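Local coordinates for protein tapirin (Caldicellulosiruptor hydrothermalis, PDB 6N2C) that probably binds cellulose through its C-terminal beta-helix domain, helping the thermophilic bacterium adhere to plant biomass, and carries a zinc ion, at residues N264-F275 / S283-F294. Numbering follows the deposited sequence. Where two conformers were deposited one is given.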
ATOM      1  N   ASN A 264     -12.306   1.003 -10.575  1.00 17.43           N
ATOM      2  CA  ASN A 264     -12.756   2.131  -9.897  1.00 17.22           C
ATOM      3  C   ASN A 264     -13.412   1.841  -8.538  1.00 16.97           C
ATOM      4  O   ASN A 264     -13.711   0.685  -8.188  1.00 16.99           O
ATOM      5  CB  ASN A 264     -13.779   2.962 -10.754  1.00 18.31           C
ATOM      6  CG  ASN A 264     -13.162   3.606 -12.034  1.00 22.54           C
ATOM      7  OD1 ASN A 264     -11.979   3.444 -12.426  1.00 23.25           O
ATOM      8  ND2 ASN A 264     -13.962   4.371 -12.628  1.00 26.77           N
ATOM      9  N   ASN A 265     -13.691   2.912  -7.834  1.00 17.04           N
ATOM     10  CA  ASN A 265     -14.421   2.925  -6.583  1.00 16.80           C
ATOM     11  C   ASN A 265     -13.702   2.123  -5.420  1.00 18.15           C
ATOM     12  O   ASN A 265     -14.364   1.723  -4.499  1.00 17.30           O
ATOM     13  CB  ASN A 265     -15.809   2.377  -6.753  1.00 20.57           C
ATOM     14  CG  ASN A 265     -16.664   3.267  -7.658  1.00 21.72           C
ATOM     15  OD1 ASN A 265     -16.839   4.411  -7.334  1.00 23.38           O
ATOM     16  ND2 ASN A 265     -17.150   2.726  -8.778  1.00 25.59           N
ATOM     17  N   ASN A 266     -12.390   2.015  -5.491  1.00 15.78           N
ATOM     18  CA  ASN A 266     -11.640   1.288  -4.450  1.00 17.08           C
ATOM     19  C   ASN A 266     -11.226   2.281  -3.401  1.00 19.20           C
ATOM     20  O   ASN A 266     -11.046   3.488  -3.683  1.00 17.39           O
ATOM     21  CB  ASN A 266     -10.437   0.682  -5.064  1.00 17.01           C
ATOM     22  CG  ASN A 266     -10.749  -0.300  -6.188  1.00 16.40           C
ATOM     23  OD1 ASN A 266     -11.228  -1.403  -5.946  1.00 16.77           O
ATOM     24  ND2 ASN A 266     -10.443   0.088  -7.407  1.00 13.74           N
ATOM     25  N   ARG A 267     -10.896   1.746  -2.187  1.00 18.01           N
ATOM     26  CA  ARG A 267     -10.417   2.588  -1.110  1.00 17.60           C
ATOM     27  C   ARG A 267      -9.330   1.793  -0.369  1.00 16.38           C
ATOM     28  O   ARG A 267      -9.538   0.603  -0.103  1.00 14.09           O
ATOM     29  CB  ARG A 267     -11.540   2.895  -0.153  1.00 19.97           C
ATOM     30  CG  ARG A 267     -11.134   3.857   0.959  1.00 20.26           C
ATOM     31  CD  ARG A 267     -12.341   4.331   1.836  1.00 24.51           C
ATOM     32  NE  ARG A 267     -11.961   5.307   2.836  1.00 25.75           N
ATOM     33  CZ  ARG A 267     -11.509   5.061   4.084  1.00 34.77           C
ATOM     34  NH1 ARG A 267     -11.388   3.824   4.619  1.00 32.28           N
ATOM     35  NH2 ARG A 267     -11.169   6.112   4.854  1.00 37.27           N
ATOM     36  N   LEU A 268      -8.232   2.456  -0.128  1.00 15.12           N
ATOM     37  CA  LEU A 268      -7.114   1.897   0.687  1.00 15.21           C
ATOM     38  C   LEU A 268      -6.867   2.861   1.805  1.00 17.44           C
ATOM     39  O   LEU A 268      -6.423   3.989   1.570  1.00 15.53           O
ATOM     40  CB  LEU A 268      -5.877   1.782  -0.171  1.00 15.25           C
ATOM     41  CG  LEU A 268      -4.592   1.187   0.437  1.00 16.98           C
ATOM     42  CD1 LEU A 268      -4.924  -0.088   1.159  1.00 22.96           C
ATOM     43  CD2 LEU A 268      -3.569   0.993  -0.648  1.00 18.67           C
ATOM     44  N   GLU A 269      -7.040   2.388   3.044  1.00 14.65           N
ATOM     45  CA  GLU A 269      -6.780   3.134   4.232  1.00 16.91           C
ATOM     46  C   GLU A 269      -5.550   2.493   4.930  1.00 16.50           C
ATOM     47  O   GLU A 269      -5.614   1.296   5.242  1.00 15.19           O
ATOM     48  CB  GLU A 269      -7.960   3.081   5.141  1.00 17.65           C
ATOM     49  CG  GLU A 269      -7.768   3.857   6.461  1.00 22.80           C
ATOM     50  CD  GLU A 269      -9.000   3.757   7.410  1.00 27.95           C
ATOM     51  OE1 GLU A 269     -10.166   3.531   6.882  1.00 22.52           O
ATOM     52  OE2 GLU A 269      -8.729   3.747   8.691  1.00 28.05           O
ATOM     53  N   SER A 270      -4.484   3.265   5.039  1.00 15.39           N
ATOM     54  CA  SER A 270      -3.201   2.835   5.658  1.00 16.84           C
ATOM     55  C   SER A 270      -2.926   3.774   6.832  1.00 17.68           C
ATOM     56  O   SER A 270      -2.695   4.984   6.660  1.00 16.75           O
ATOM     57  CB  SER A 270      -2.072   2.854   4.618  1.00 15.22           C
ATOM     58  OG  SER A 270      -0.789   2.708   5.249  1.00 16.46           O
ATOM     59  N   ASN A 271      -3.026   3.232   8.036  1.00 17.78           N
ATOM     60  CA  ASN A 271      -2.936   4.067   9.268  1.00 18.74           C
ATOM     61  C   ASN A 271      -1.543   4.174   9.847  1.00 22.61           C
ATOM     62  O   ASN A 271      -1.352   4.830  10.823  1.00 26.56           O
ATOM     63  CB  ASN A 271      -3.935   3.587  10.282  1.00 21.25           C
ATOM     64  CG  ASN A 271      -5.308   3.750   9.773  1.00 24.78           C
ATOM     65  OD1 ASN A 271      -5.587   4.792   9.197  1.00 27.94           O
ATOM     66  ND2 ASN A 271      -6.138   2.783   9.923  1.00 23.47           N
ATOM     67  N   SER A 272      -0.548   3.589   9.262  1.00 16.67           N
ATOM     68  CA  SER A 272       0.842   3.953   9.668  1.00 17.93           C
ATOM     69  C   SER A 272       1.785   3.988   8.523  1.00 17.40           C
ATOM     70  O   SER A 272       2.369   5.016   8.285  1.00 17.23           O
ATOM     71  CB  SER A 272       1.293   2.957  10.757  1.00 17.71           C
ATOM     72  OG  SER A 272       2.660   3.098  11.072  1.00 20.08           O
ATOM     73  N   LEU A 273       1.948   2.906   7.786  1.00 13.69           N
ATOM     74  CA  LEU A 273       2.985   2.864   6.732  1.00 15.34           C
ATOM     75  C   LEU A 273       2.459   2.134   5.505  1.00 15.86           C
ATOM     76  O   LEU A 273       1.995   0.989   5.638  1.00 15.11           O
ATOM     77  CB  LEU A 273       4.222   2.116   7.268  1.00 15.35           C
ATOM     78  CG  LEU A 273       5.427   1.925   6.340  1.00 15.75           C
ATOM     79  CD1 LEU A 273       5.895   3.223   5.666  1.00 16.80           C
ATOM     80  CD2 LEU A 273       6.621   1.219   6.998  1.00 16.40           C
ATOM     81  N   LEU A 274       2.646   2.752   4.312  1.00 14.51           N
ATOM     82  CA  LEU A 274       2.339   2.103   3.011  1.00 14.39           C
ATOM     83  C   LEU A 274       3.593   2.195   2.258  1.00 13.01           C
ATOM     84  O   LEU A 274       4.115   3.325   2.044  1.00 15.20           O
ATOM     85  CB  LEU A 274       1.207   2.920   2.307  1.00 13.81           C
ATOM     86  CG  LEU A 274       0.790   2.452   0.946  1.00 15.72           C
ATOM     87  CD1 LEU A 274       0.250   1.049   1.095  1.00 15.94           C
ATOM     88  CD2 LEU A 274      -0.298   3.331   0.423  1.00 16.16           C
ATOM     89  N   PHE A 275       4.161   1.051   1.846  1.00 13.77           N
ATOM     90  CA  PHE A 275       5.476   1.031   1.234  1.00 14.00           C
ATOM     91  C   PHE A 275       5.440   0.121   0.044  1.00 15.56           C
ATOM     92  O   PHE A 275       5.110  -1.056   0.200  1.00 14.47           O
ATOM     93  CB  PHE A 275       6.521   0.502   2.270  1.00 14.35           C
ATOM     94  CG  PHE A 275       7.921   0.761   1.925  1.00 14.74           C
ATOM     95  CD1 PHE A 275       8.530   0.116   0.830  1.00 13.80           C
ATOM     96  CD2 PHE A 275       8.684   1.684   2.659  1.00 14.52           C
ATOM     97  CE1 PHE A 275       9.858   0.378   0.494  1.00 18.03           C
ATOM     98  CE2 PHE A 275       9.985   1.907   2.312  1.00 15.92           C
ATOM     99  CZ  PHE A 275      10.572   1.293   1.237  1.00 16.36           C
ATOM    100  N   SER A 283      -7.035   4.174 -10.743  1.00 17.92           N
ATOM    101  CA  SER A 283      -7.902   3.890 -11.909  1.00 19.23           C
ATOM    102  C   SER A 283      -8.986   4.908 -12.204  1.00 19.36           C
ATOM    103  O   SER A 283      -9.499   4.941 -13.338  1.00 17.80           O
ATOM    104  CB  SER A 283      -8.539   2.473 -11.874  1.00 20.22           C
ATOM    105  OG  SER A 283      -9.523   2.324 -10.866  1.00 18.20           O
ATOM    106  N   GLY A 284      -9.389   5.676 -11.201  1.00 16.98           N
ATOM    107  CA  GLY A 284     -10.538   6.556 -11.194  1.00 17.96           C
ATOM    108  C   GLY A 284     -11.523   6.276 -10.083  1.00 16.36           C
ATOM    109  O   GLY A 284     -11.722   5.095  -9.716  1.00 15.87           O
ATOM    110  N   LYS A 285     -12.020   7.324  -9.432  1.00 13.83           N
ATOM    111  CA  LYS A 285     -12.901   7.195  -8.294  1.00 17.09           C
ATOM    112  C   LYS A 285     -12.226   6.258  -7.211  1.00 16.53           C
ATOM    113  O   LYS A 285     -12.903   5.579  -6.474  1.00 17.14           O
ATOM    114  CB  LYS A 285     -14.259   6.635  -8.655  1.00 22.92           C
ATOM    115  CG  LYS A 285     -15.053   7.574  -9.546  1.00 27.69           C
ATOM    116  CD  LYS A 285     -15.907   8.415  -8.633  1.00 40.26           C
ATOM    117  CE  LYS A 285     -17.319   7.933  -8.768  1.00 45.96           C
ATOM    118  NZ  LYS A 285     -18.032   8.711  -9.813  1.00 49.05           N
ATOM    119  N   ASP A 286     -10.912   6.343  -7.126  1.00 17.73           N
ATOM    120  CA  ASP A 286     -10.160   5.532  -6.142  1.00 16.72           C
ATOM    121  C   ASP A 286      -9.614   6.485  -5.062  1.00 17.08           C
ATOM    122  O   ASP A 286      -9.210   7.631  -5.356  1.00 18.27           O
ATOM    123  CB  ASP A 286      -9.041   4.789  -6.821  1.00 16.21           C
ATOM    124  CG  ASP A 286      -9.524   3.691  -7.721  1.00 14.66           C
ATOM    125  OD1 ASP A 286     -10.468   2.933  -7.341  1.00 18.19           O
ATOM    126  OD2 ASP A 286      -8.824   3.452  -8.737  1.00 17.87           O
ATOM    127  N   GLU A 287      -9.560   5.967  -3.821  1.00 15.61           N
ATOM    128  CA  GLU A 287      -9.064   6.762  -2.706  1.00 16.91           C
ATOM    129  C   GLU A 287      -7.990   6.040  -1.951  1.00 15.91           C
ATOM    130  O   GLU A 287      -8.162   4.877  -1.635  1.00 16.11           O
ATOM    131  CB  GLU A 287     -10.227   7.023  -1.754  1.00 19.85           C
ATOM    132  CG  GLU A 287      -9.840   7.870  -0.550  1.00 24.99           C
ATOM    133  CD  GLU A 287     -10.974   8.166   0.456  1.00 29.86           C
ATOM    134  OE1 GLU A 287     -12.079   7.584   0.385  1.00 38.77           O
ATOM    135  OE2 GLU A 287     -10.769   9.071   1.285  1.00 31.50           O
ATOM    136  N   ILE A 288      -6.928   6.763  -1.599  1.00 14.73           N
ATOM    137  CA  ILE A 288      -5.889   6.266  -0.675  1.00 16.44           C
ATOM    138  C   ILE A 288      -5.906   7.252   0.476  1.00 16.65           C
ATOM    139  O   ILE A 288      -5.815   8.472   0.268  1.00 19.75           O
ATOM    140  CB  ILE A 288      -4.556   6.258  -1.334  1.00 16.78           C
ATOM    141  CG1 ILE A 288      -4.556   5.199  -2.447  1.00 16.86           C
ATOM    142  CG2 ILE A 288      -3.479   5.856  -0.303  1.00 19.51           C
ATOM    143  CD1 ILE A 288      -3.238   4.996  -3.058  1.00 17.43           C
ATOM    144  N   VAL A 289      -6.021   6.772   1.699  1.00 15.39           N
ATOM    145  CA  VAL A 289      -5.756   7.645   2.855  1.00 17.65           C
ATOM    146  C   VAL A 289      -4.508   7.090   3.577  1.00 18.32           C
ATOM    147  O   VAL A 289      -4.546   5.949   4.007  1.00 17.17           O
ATOM    148  CB  VAL A 289      -6.922   7.536   3.870  1.00 21.12           C
ATOM    149  CG1 VAL A 289      -6.673   8.485   5.071  1.00 22.29           C
ATOM    150  CG2 VAL A 289      -8.261   7.877   3.238  1.00 26.54           C
ATOM    151  N   ALA A 290      -3.402   7.799   3.570  1.00 16.53           N
ATOM    152  CA  ALA A 290      -2.173   7.308   4.137  1.00 17.67           C
ATOM    153  C   ALA A 290      -1.596   8.255   5.174  1.00 19.15           C
ATOM    154  O   ALA A 290      -1.862   9.455   5.217  1.00 19.48           O
ATOM    155  CB  ALA A 290      -1.159   7.126   3.035  1.00 17.51           C
ATOM    156  N   ASN A 291      -0.751   7.698   6.032  0.51 18.80           N
ATOM    157  CA  ASN A 291       0.080   8.493   6.930  0.51 19.47           C
ATOM    158  C   ASN A 291       1.441   8.630   6.292  0.51 18.05           C
ATOM    159  O   ASN A 291       1.686   9.649   5.655  0.51 17.68           O
ATOM    160  CB  ASN A 291       0.080   7.863   8.338  0.51 21.33           C
ATOM    161  CG  ASN A 291      -1.274   7.984   9.078  0.51 26.19           C
ATOM    162  OD1 ASN A 291      -2.188   8.806   8.759  0.51 24.92           O
ATOM    163  ND2 ASN A 291      -1.427   7.117  10.097  0.51 30.86           N
ATOM    164  N   ALA A 292       2.350   7.630   6.380  1.00 14.52           N
ATOM    165  CA  ALA A 292       3.582   7.659   5.633  1.00 16.42           C
ATOM    166  C   ALA A 292       3.434   6.755   4.413  1.00 14.13           C
ATOM    167  O   ALA A 292       2.954   5.616   4.536  1.00 16.27           O
ATOM    168  CB  ALA A 292       4.754   7.179   6.525  1.00 17.80           C
ATOM    169  N   LEU A 293       3.925   7.233   3.271  1.00 15.24           N
ATOM    170  CA  LEU A 293       3.848   6.503   2.022  1.00 13.89           C
ATOM    171  C   LEU A 293       5.207   6.596   1.349  1.00 15.96           C
ATOM    172  O   LEU A 293       5.769   7.680   1.147  1.00 17.22           O
ATOM    173  CB  LEU A 293       2.711   7.139   1.166  1.00 16.40           C
ATOM    174  CG  LEU A 293       2.444   6.510  -0.195  1.00 18.08           C
ATOM    175  CD1 LEU A 293       1.057   6.943  -0.670  1.00 17.65           C
ATOM    176  CD2 LEU A 293       3.437   6.820  -1.251  1.00 21.47           C
ATOM    177  N   PHE A 294       5.766   5.429   0.994  1.00 13.78           N
ATOM    178  CA  PHE A 294       6.945   5.366   0.214  1.00 14.13           C
ATOM    179  C   PHE A 294       6.631   4.576  -1.073  1.00 13.61           C
ATOM    180  O   PHE A 294       6.005   3.530  -0.998  1.00 13.05           O
ATOM    181  CB  PHE A 294       8.078   4.557   0.914  1.00 14.21           C
ATOM    182  CG  PHE A 294       8.637   5.150   2.184  1.00 16.54           C
ATOM    183  CD1 PHE A 294       7.850   5.167   3.327  1.00 16.55           C
ATOM    184  CD2 PHE A 294       9.991   5.524   2.284  1.00 17.56           C
ATOM    185  CE1 PHE A 294       8.400   5.597   4.548  1.00 18.59           C
ATOM    186  CE2 PHE A 294      10.497   5.937   3.482  1.00 18.30           C
ATOM    187  CZ  PHE A 294       9.712   5.981   4.595  1.00 17.71           C
TER
HETATM  188  O   HOH W   1     -13.343   5.176  -3.636  0.93 26.12           O
HETATM  189  O   HOH W   2     -11.946   8.606   3.631  1.00 37.96           O
HETATM  190  O   HOH W   3       0.427   5.100   5.602  1.00 15.26           O
HETATM  191  O   HOH W   4      -4.156   7.383   7.176  0.91 25.86           O
HETATM  192  O   HOH W   5      -3.919   7.045  11.115  0.92 37.51           O
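R267 runs alongside E287 where successive coils of a right-handed parallel beta-helix meet, and the long, charged arginine suits this outward face. Its CB and CG start near E287 O. CG lies anti to the backbone N (chi1 -176°) and the chain runs extended to NE, bringing CD to 3.6 Å from E287 OE1. R267 NE makes a weak, bent salt-bridge contact with E287 OE1 at 3.3 Å. At the tip, R267 NH1 donates in the guanidinium plane to the anti lone pair of E269 OE1, 2.6 Å away, while NH2 reaches water 2, shared with E287 OE2, and touches V289 CG2. E269, more weakly E287, and water 2 all meet the guanidinium at its edge.

Beneath, strands 267-270 and 287-290 run parallel, joined by backbone bonds such as S270 N to V289 O, with the ladder slackening towards the corner. Before the strands, D286 OD1 accepts from N266 N and ND2, and OD2 from S283 N and OG, fixing the carboxylate; asparagine supplies a donor without adding charge.

After the corner, L274 CD2 meets L293 CD1 at 4.0 Å and I288 CG2 at 4.1 Å, branched apolar groups filling the interior. On the other face, F294 CB makes a CH-pi contact over the F275 ring, 3.8 Å from its centroid; the near-parallel rings are slid apart and barely overlap, and flat, apolar phenylalanine suits this buried face.

F313 and Y315 of the following coil meet F294, strands 246-249 and 252-255 form the preceding coil, against which L268 rests, and I453 of helix 451-457 packs on L273 and F275.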